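PDB 4DZH: amidohydrolase from Xanthomonas campestris pv. campestris, which probably deaminates 5'-methylthioadenosine or related adenosine compounds as a zinc-dependent member of the ATZ/TRZ amidohydrolases. Local coordinates for residues G120-G132 / K420-L434. Sequence-based numbering, arbitrary orientation. Where two conformers were deposited one is given.
Sequences GTTLAIAEMLRGG and KLVQRELIDMDTAAL
A126 and L129 of helix 114-130 press against L426, whose two methyls divide between them: CD1 meets A126 CB at 3.6 Å, while CD2 meets L129 CB. L434, one turn into the C-terminal helix, closes in on the same alanine, its CD1 3.5 Å from A126 CB. Between these leucines and I125 runs M429; its thioether bends at chi3 (75°), which carries CE to the T122 end of the helix, 3.8 Å from T122 CG2. Further along, the branched end of L129 rests on the first carbons of K420, L129 CD2 to K420 CB 3.8 Å, before the lysine curls away to the carbonyl of H153. V413 and I415 of strand 410-415 also touch L129, and this side of the contact is the tightly packed one.

Around R130 the contact turns polar and opens in part to solvent. In the conformer described, R424 NH1 gives a hydrogen bond to R130 O (2.8 Å), in the carbonyl plane and on a lone pair; the same nitrogen also reaches V410 O. R130 lays its CD against L426 CD1. A water bridges its NH1, at 2.7 Å, to R424 O. In that same conformer R424 NH2 stands 4.3 Å from R130 NH2, over one guanidinium face, and a salt bridge from R130 NE to E390 of the second subunit probably offsets the like charges. The helix ends in a Schellman motif with G132 at C-prime. The arrangement joins an outer helix of the amidohydrolase TIM barrel to the beta hairpin near the C-terminus, turned through a type I' turn at V422-E425, and to the start of helix 431-447.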
ATOM      1  N   GLY A 120       3.156 -11.565 -20.950  1.00 15.93           N
ATOM      2  CA  GLY A 120       3.017 -10.503 -19.965  1.00 17.48           C
ATOM      3  C   GLY A 120       1.553 -10.296 -19.558  1.00 13.93           C
ATOM      4  O   GLY A 120       1.232 -10.109 -18.379  1.00 14.45           O
ATOM      5  N   THR A 121       0.661 -10.374 -20.524  1.00 15.20           N
ATOM      6  CA  THR A 121      -0.765 -10.259 -20.240  1.00 15.45           C
ATOM      7  C   THR A 121      -1.250 -11.408 -19.378  1.00 13.83           C
ATOM      8  O   THR A 121      -2.045 -11.228 -18.426  1.00 13.47           O
ATOM      9  CB  THR A 121      -1.558 -10.208 -21.558  1.00 16.13           C
ATOM     10  OG1 THR A 121      -1.116  -9.063 -22.314  1.00 16.57           O
ATOM     11  CG2 THR A 121      -3.023 -10.053 -21.268  1.00 15.53           C
ATOM     12  N   THR A 122      -0.771 -12.623 -19.699  1.00 16.10           N
ATOM     13  CA  THR A 122      -1.158 -13.789 -18.950  1.00 17.66           C
ATOM     14  C   THR A 122      -0.663 -13.723 -17.500  1.00 15.73           C
ATOM     15  O   THR A 122      -1.416 -14.026 -16.557  1.00 14.76           O
ATOM     16  CB  THR A 122      -0.623 -15.058 -19.643  1.00 15.57           C
ATOM     17  OG1 THR A 122      -1.144 -15.116 -20.959  1.00 18.51           O
ATOM     18  CG2 THR A 122      -1.021 -16.283 -18.866  1.00 15.86           C
ATOM     19  N   LEU A 123       0.603 -13.321 -17.315  1.00 13.91           N
ATOM     20  CA  LEU A 123       1.126 -13.048 -15.991  1.00 15.51           C
ATOM     21  C   LEU A 123       0.233 -12.030 -15.217  1.00 11.95           C
ATOM     22  O   LEU A 123      -0.140 -12.270 -14.065  1.00 13.77           O
ATOM     23  CB  LEU A 123       2.562 -12.526 -16.116  1.00 15.75           C
ATOM     24  CG  LEU A 123       3.266 -12.241 -14.784  1.00 17.82           C
ATOM     25  CD1 LEU A 123       3.197 -13.461 -13.851  1.00 18.21           C
ATOM     26  CD2 LEU A 123       4.666 -11.837 -15.084  1.00 15.15           C
ATOM     27  N   ALA A 124      -0.154 -10.954 -15.901  1.00 14.20           N
ATOM     28  CA  ALA A 124      -1.013  -9.955 -15.279  1.00 14.72           C
ATOM     29  C   ALA A 124      -2.377 -10.513 -14.866  1.00 10.99           C
ATOM     30  O   ALA A 124      -2.889 -10.205 -13.768  1.00 13.66           O
ATOM     31  CB  ALA A 124      -1.193  -8.756 -16.207  1.00 11.00           C
ATOM     32  N   ILE A 125      -2.952 -11.373 -15.720  1.00 13.93           N
ATOM     33  CA  ILE A 125      -4.250 -11.952 -15.412  1.00 12.51           C
ATOM     34  C   ILE A 125      -4.173 -12.759 -14.097  1.00 14.70           C
ATOM     35  O   ILE A 125      -5.015 -12.615 -13.207  1.00 13.18           O
ATOM     36  CB  ILE A 125      -4.739 -12.825 -16.573  1.00 11.58           C
ATOM     37  CG1 ILE A 125      -5.130 -11.963 -17.769  1.00 14.12           C
ATOM     38  CG2 ILE A 125      -5.885 -13.751 -16.085  1.00 14.67           C
ATOM     39  CD1 ILE A 125      -5.360 -12.791 -19.044  1.00 14.54           C
ATOM     40  N   ALA A 126      -3.107 -13.545 -13.920  1.00 13.91           N
ATOM     41  CA  ALA A 126      -2.927 -14.261 -12.651  1.00 15.52           C
ATOM     42  C   ALA A 126      -2.822 -13.278 -11.457  1.00 11.34           C
ATOM     43  O   ALA A 126      -3.449 -13.479 -10.409  1.00 12.81           O
ATOM     44  CB  ALA A 126      -1.693 -15.172 -12.751  1.00 17.93           C
ATOM     45  N   GLU A 127      -1.993 -12.240 -11.607  1.00 12.97           N
ATOM     46  CA  GLU A 127      -1.826 -11.277 -10.532  1.00 14.62           C
ATOM     47  C   GLU A 127      -3.124 -10.536 -10.214  1.00 10.90           C
ATOM     48  O   GLU A 127      -3.461 -10.307  -9.029  1.00 11.93           O
ATOM     49  CB  GLU A 127      -0.702 -10.276 -10.855  1.00 14.70           C
ATOM     50  CG  GLU A 127      -0.525  -9.260  -9.710  1.00 13.53           C
ATOM     51  CD  GLU A 127       0.647  -8.334  -9.885  1.00 15.79           C
ATOM     52  OE1 GLU A 127       1.443  -8.501 -10.820  1.00 15.29           O
ATOM     53  OE2 GLU A 127       0.737  -7.409  -9.042  1.00 14.24           O
ATOM     54  N   MET A 128      -3.884 -10.226 -11.269  1.00 13.37           N
ATOM     55  CA  MET A 128      -5.128  -9.476 -11.094  1.00 13.17           C
ATOM     56  C   MET A 128      -6.150 -10.331 -10.388  1.00 14.74           C
ATOM     57  O   MET A 128      -6.719  -9.901  -9.410  1.00 13.94           O
ATOM     58  CB  MET A 128      -5.662  -8.947 -12.412  1.00 13.94           C
ATOM     59  CG  MET A 128      -4.776  -7.831 -12.946  1.00 14.40           C
ATOM     60  SD  MET A 128      -5.490  -7.047 -14.418  1.00 15.31           S
ATOM     61  CE  MET A 128      -5.455  -8.442 -15.588  1.00 15.42           C
ATOM     62  N   LEU A 129      -6.298 -11.576 -10.828  1.00 14.92           N
ATOM     63  CA  LEU A 129      -7.293 -12.473 -10.200  1.00 16.09           C
ATOM     64  C   LEU A 129      -6.973 -12.720  -8.723  1.00 14.56           C
ATOM     65  O   LEU A 129      -7.846 -12.668  -7.866  1.00 16.86           O
ATOM     66  CB  LEU A 129      -7.405 -13.822 -10.920  1.00 14.91           C
ATOM     67  CG  LEU A 129      -7.980 -13.716 -12.327  1.00 14.05           C
ATOM     68  CD1 LEU A 129      -7.794 -15.009 -13.120  1.00 15.62           C
ATOM     69  CD2 LEU A 129      -9.472 -13.317 -12.239  1.00 12.46           C
ATOM     70  N   ARG A 130      -5.688 -12.908  -8.429  1.00 12.93           N
ATOM     71  CA  ARG A 130      -5.259 -13.218  -7.057  1.00 14.98           C
ATOM     72  C   ARG A 130      -5.530 -12.028  -6.111  1.00 12.16           C
ATOM     73  O   ARG A 130      -5.646 -12.181  -4.884  1.00 17.62           O
ATOM     74  CB  ARG A 130      -3.795 -13.656  -7.047  1.00 14.65           C
ATOM     75  CG  ARG A 130      -3.611 -15.149  -7.485  1.00 16.71           C
ATOM     76  CD  ARG A 130      -2.223 -15.441  -7.977  1.00 16.44           C
ATOM     77  NE  ARG A 130      -1.184 -15.172  -6.977  1.00 16.33           N
ATOM     78  CZ  ARG A 130      -0.658 -16.077  -6.154  1.00 19.02           C
ATOM     79  NH1 ARG A 130      -1.086 -17.344  -6.146  1.00 20.40           N
ATOM     80  NH2 ARG A 130       0.322 -15.706  -5.332  1.00 21.38           N
ATOM     81  N   GLY A 131      -5.688 -10.837  -6.723  1.00 12.08           N
ATOM     82  CA  GLY A 131      -5.948  -9.627  -5.987  1.00 15.55           C
ATOM     83  C   GLY A 131      -7.326  -9.059  -6.161  1.00 11.36           C
ATOM     84  O   GLY A 131      -7.558  -7.891  -5.846  1.00 14.52           O
ATOM     85  N   GLY A 132      -8.230  -9.866  -6.718  1.00 13.19           N
ATOM     86  CA  GLY A 132      -9.629  -9.452  -6.814  1.00 13.49           C
ATOM     87  C   GLY A 132      -9.956  -8.430  -7.896  1.00 12.36           C
ATOM     88  O   GLY A 132     -11.052  -7.824  -7.837  1.00 14.18           O
ATOM     89  N   LYS A 420     -12.802 -18.359 -11.155  1.00 20.07           N
ATOM     90  CA  LYS A 420     -11.462 -18.078 -11.652  1.00 18.81           C
ATOM     91  C   LYS A 420     -10.437 -18.325 -10.587  1.00 15.30           C
ATOM     92  O   LYS A 420      -9.292 -18.690 -10.899  1.00 19.94           O
ATOM     93  CB  LYS A 420     -11.333 -16.596 -12.032  1.00 17.02           C
ATOM     94  CG  LYS A 420     -12.503 -16.099 -12.875  1.00 24.28           C
ATOM     95  CD  LYS A 420     -12.689 -16.970 -14.042  1.00 26.71           C
ATOM     96  CE  LYS A 420     -11.445 -17.125 -14.871  1.00 28.51           C
ATOM     97  NZ  LYS A 420     -11.738 -17.997 -16.050  1.00 37.50           N
ATOM     98  N   LEU A 421     -10.824 -18.057  -9.349  1.00 16.12           N
ATOM     99  CA  LEU A 421      -9.938 -18.247  -8.186  1.00 16.12           C
ATOM    100  C   LEU A 421     -10.827 -18.938  -7.200  1.00 18.55           C
ATOM    101  O   LEU A 421     -11.923 -18.443  -6.881  1.00 17.50           O
ATOM    102  CB  LEU A 421      -9.436 -16.889  -7.612  1.00 18.60           C
ATOM    103  CG  LEU A 421      -8.364 -17.045  -6.497  1.00 13.48           C
ATOM    104  CD1 LEU A 421      -7.014 -17.312  -7.153  1.00 17.60           C
ATOM    105  CD2 LEU A 421      -8.367 -15.826  -5.599  1.00 19.66           C
ATOM    106  N   VAL A 422     -10.366 -20.096  -6.708  1.00 21.11           N
ATOM    107  CA  VAL A 422     -11.134 -20.898  -5.763  1.00 21.73           C
ATOM    108  C   VAL A 422     -10.228 -21.224  -4.582  1.00 19.37           C
ATOM    109  O   VAL A 422      -9.267 -21.988  -4.762  1.00 23.60           O
ATOM    110  CB  VAL A 422     -11.581 -22.196  -6.429  1.00 24.09           C
ATOM    111  CG1 VAL A 422     -12.147 -23.188  -5.384  1.00 22.51           C
ATOM    112  CG2 VAL A 422     -12.614 -21.908  -7.577  1.00 24.15           C
ATOM    113  N   GLN A 423     -10.543 -20.684  -3.408  1.00 18.71           N
ATOM    114  CA  GLN A 423      -9.713 -20.802  -2.206  1.00 21.90           C
ATOM    115  C   GLN A 423      -8.253 -20.503  -2.534  1.00 22.56           C
ATOM    116  O   GLN A 423      -7.347 -21.334  -2.265  1.00 25.12           O
ATOM    117  CB  GLN A 423      -9.876 -22.199  -1.546  1.00 24.39           C
ATOM    118  CG  GLN A 423     -11.291 -22.433  -0.941  1.00 33.50           C
ATOM    119  CD  GLN A 423     -11.654 -23.928  -0.759  1.00 44.34           C
ATOM    120  OE1 GLN A 423     -11.057 -24.819  -1.394  1.00 46.79           O
ATOM    121  NE2 GLN A 423     -12.646 -24.200   0.106  1.00 44.22           N
ATOM    122  N   ARG A 424      -8.032 -19.323  -3.124  0.55 21.19           N
ATOM    123  CA  ARG A 424      -6.717 -18.818  -3.532  0.55 19.48           C
ATOM    124  C   ARG A 424      -6.061 -19.601  -4.650  0.55 19.76           C
ATOM    125  O   ARG A 424      -4.926 -19.278  -5.030  0.55 23.76           O
ATOM    126  CB  ARG A 424      -5.755 -18.759  -2.341  0.55 20.88           C
ATOM    127  CG  ARG A 424      -6.229 -17.901  -1.193  0.55 23.11           C
ATOM    128  CD  ARG A 424      -5.975 -16.404  -1.430  0.55 23.26           C
ATOM    129  NE  ARG A 424      -4.599 -16.026  -1.763  0.55 21.70           N
ATOM    130  CZ  ARG A 424      -4.323 -14.986  -2.550  0.55 18.19           C
ATOM    131  NH1 ARG A 424      -5.328 -14.256  -3.040  0.55 10.96           N
ATOM    132  NH2 ARG A 424      -3.060 -14.672  -2.840  0.55 21.31           N
ATOM    133  N   GLU A 425      -6.735 -20.633  -5.161  1.00 15.57           N
ATOM    134  CA  GLU A 425      -6.164 -21.417  -6.262  1.00 17.08           C
ATOM    135  C   GLU A 425      -6.657 -20.887  -7.612  1.00 18.73           C
ATOM    136  O   GLU A 425      -7.870 -20.785  -7.823  1.00 20.98           O
ATOM    137  CB  GLU A 425      -6.453 -22.930  -6.110  1.00 20.34           C
ATOM    138  CG  GLU A 425      -5.690 -23.785  -7.168  1.00 33.19           C
ATOM    139  CD  GLU A 425      -5.883 -25.304  -7.020  1.00 38.61           C
ATOM    140  OE1 GLU A 425      -6.572 -25.724  -6.061  1.00 38.62           O
ATOM    141  OE2 GLU A 425      -5.345 -26.065  -7.871  1.00 41.01           O
ATOM    142  N   LEU A 426      -5.746 -20.636  -8.553  1.00 20.95           N
ATOM    143  CA  LEU A 426      -6.122 -20.212  -9.899  1.00 21.30           C
ATOM    144  C   LEU A 426      -6.556 -21.404 -10.751  1.00 22.56           C
ATOM    145  O   LEU A 426      -5.839 -22.391 -10.845  1.00 21.88           O
ATOM    146  CB  LEU A 426      -4.953 -19.514 -10.588  1.00 22.25           C
ATOM    147  CG  LEU A 426      -4.684 -18.057 -10.201  1.00 18.65           C
ATOM    148  CD1 LEU A 426      -3.394 -17.690 -10.856  1.00 22.77           C
ATOM    149  CD2 LEU A 426      -5.860 -17.190 -10.713  1.00 20.06           C
ATOM    150  N   ILE A 427      -7.705 -21.279 -11.399  1.00 27.75           N
ATOM    151  CA  ILE A 427      -8.254 -22.313 -12.277  1.00 25.36           C
ATOM    152  C   ILE A 427      -7.701 -22.206 -13.679  1.00 28.65           C
ATOM    153  O   ILE A 427      -7.662 -21.122 -14.286  1.00 35.63           O
ATOM    154  CB  ILE A 427      -9.781 -22.182 -12.327  1.00 27.31           C
ATOM    155  CG1 ILE A 427     -10.372 -22.286 -10.914  1.00 23.68           C
ATOM    156  CG2 ILE A 427     -10.393 -23.268 -13.210  1.00 31.51           C
ATOM    157  CD1 ILE A 427      -9.849 -23.485 -10.096  1.00 21.21           C
ATOM    158  N   ASP A 428      -7.262 -23.328 -14.194  1.00 26.50           N
ATOM    159  CA  ASP A 428      -6.676 -23.378 -15.524  1.00 30.83           C
ATOM    160  C   ASP A 428      -5.476 -22.455 -15.680  1.00 29.43           C
ATOM    161  O   ASP A 428      -5.181 -22.026 -16.816  1.00 29.30           O
ATOM    162  CB  ASP A 428      -7.720 -23.060 -16.613  1.00 31.06           C
ATOM    163  CG  ASP A 428      -8.851 -24.098 -16.680  1.00 36.15           C
ATOM    164  OD1 ASP A 428      -8.624 -25.301 -16.348  1.00 31.58           O
ATOM    165  OD2 ASP A 428      -9.970 -23.707 -17.089  1.00 39.78           O
ATOM    166  N   MET A 429      -4.798 -22.115 -14.565  1.00 27.24           N
ATOM    167  CA  MET A 429      -3.525 -21.451 -14.670  1.00 26.50           C
ATOM    168  C   MET A 429      -2.577 -22.223 -13.776  1.00 22.74           C
ATOM    169  O   MET A 429      -2.978 -22.768 -12.759  1.00 25.64           O
ATOM    170  CB  MET A 429      -3.605 -19.963 -14.251  1.00 18.18           C
ATOM    171  CG  MET A 429      -4.765 -19.225 -14.919  1.00 19.50           C
ATOM    172  SD  MET A 429      -4.573 -17.441 -14.776  1.00 22.30           S
ATOM    173  CE  MET A 429      -3.313 -17.091 -15.964  1.00 16.29           C
ATOM    174  N   ASP A 430      -1.336 -22.305 -14.198  1.00 24.65           N
ATOM    175  CA  ASP A 430      -0.310 -22.961 -13.396  1.00 27.92           C
ATOM    176  C   ASP A 430       0.752 -21.934 -12.979  1.00 24.54           C
ATOM    177  O   ASP A 430       1.577 -21.504 -13.797  1.00 25.18           O
ATOM    178  CB  ASP A 430       0.276 -24.117 -14.215  1.00 32.88           C
ATOM    179  CG  ASP A 430       1.323 -24.901 -13.455  1.00 40.54           C
ATOM    180  OD1 ASP A 430       0.968 -25.633 -12.503  1.00 45.27           O
ATOM    181  OD2 ASP A 430       2.512 -24.778 -13.813  1.00 43.65           O
ATOM    182  N   THR A 431       0.731 -21.541 -11.705  1.00 28.15           N
ATOM    183  CA  THR A 431       1.673 -20.521 -11.204  1.00 28.10           C
ATOM    184  C   THR A 431       3.146 -20.889 -11.416  1.00 26.24           C
ATOM    185  O   THR A 431       3.982 -20.024 -11.709  1.00 25.81           O
ATOM    186  CB  THR A 431       1.397 -20.160  -9.736  1.00 31.48           C
ATOM    187  OG1 THR A 431       1.466 -21.337  -8.932  1.00 34.85           O
ATOM    188  CG2 THR A 431       0.007 -19.577  -9.602  1.00 31.33           C
ATOM    189  N   ALA A 432       3.473 -22.182 -11.327  1.00 27.47           N
ATOM    190  CA  ALA A 432       4.857 -22.571 -11.569  1.00 24.01           C
ATOM    191  C   ALA A 432       5.328 -22.307 -12.986  1.00 23.84           C
ATOM    192  O   ALA A 432       6.455 -21.869 -13.185  1.00 26.69           O
ATOM    193  CB  ALA A 432       5.062 -24.053 -11.223  1.00 29.74           C
ATOM    194  N   ALA A 433       4.473 -22.586 -13.985  1.00 26.42           N
ATOM    195  CA  ALA A 433       4.842 -22.293 -15.378  1.00 26.38           C
ATOM    196  C   ALA A 433       4.950 -20.786 -15.615  1.00 20.89           C
ATOM    197  O   ALA A 433       5.803 -20.316 -16.374  1.00 22.20           O
ATOM    198  CB  ALA A 433       3.818 -22.898 -16.345  1.00 30.13           C
ATOM    199  N   LEU A 434       4.052 -20.045 -14.976  1.00 23.97           N
ATOM    200  CA  LEU A 434       4.052 -18.580 -15.046  1.00 25.53           C
ATOM    201  C   LEU A 434       5.371 -18.007 -14.547  1.00 23.65           C
ATOM    202  O   LEU A 434       5.998 -17.177 -15.221  1.00 20.51           O
ATOM    203  CB  LEU A 434       2.867 -18.019 -14.238  1.00 23.49           C
ATOM    204  CG  LEU A 434       1.485 -18.346 -14.848  1.00 26.28           C
ATOM    205  CD1 LEU A 434       0.415 -17.710 -13.985  1.00 25.35           C
ATOM    206  CD2 LEU A 434       1.384 -17.898 -16.287  1.00 26.95           C
TER
HETATM  207  O   HOH W   1      -3.234 -18.658  -7.048  1.00 22.21           O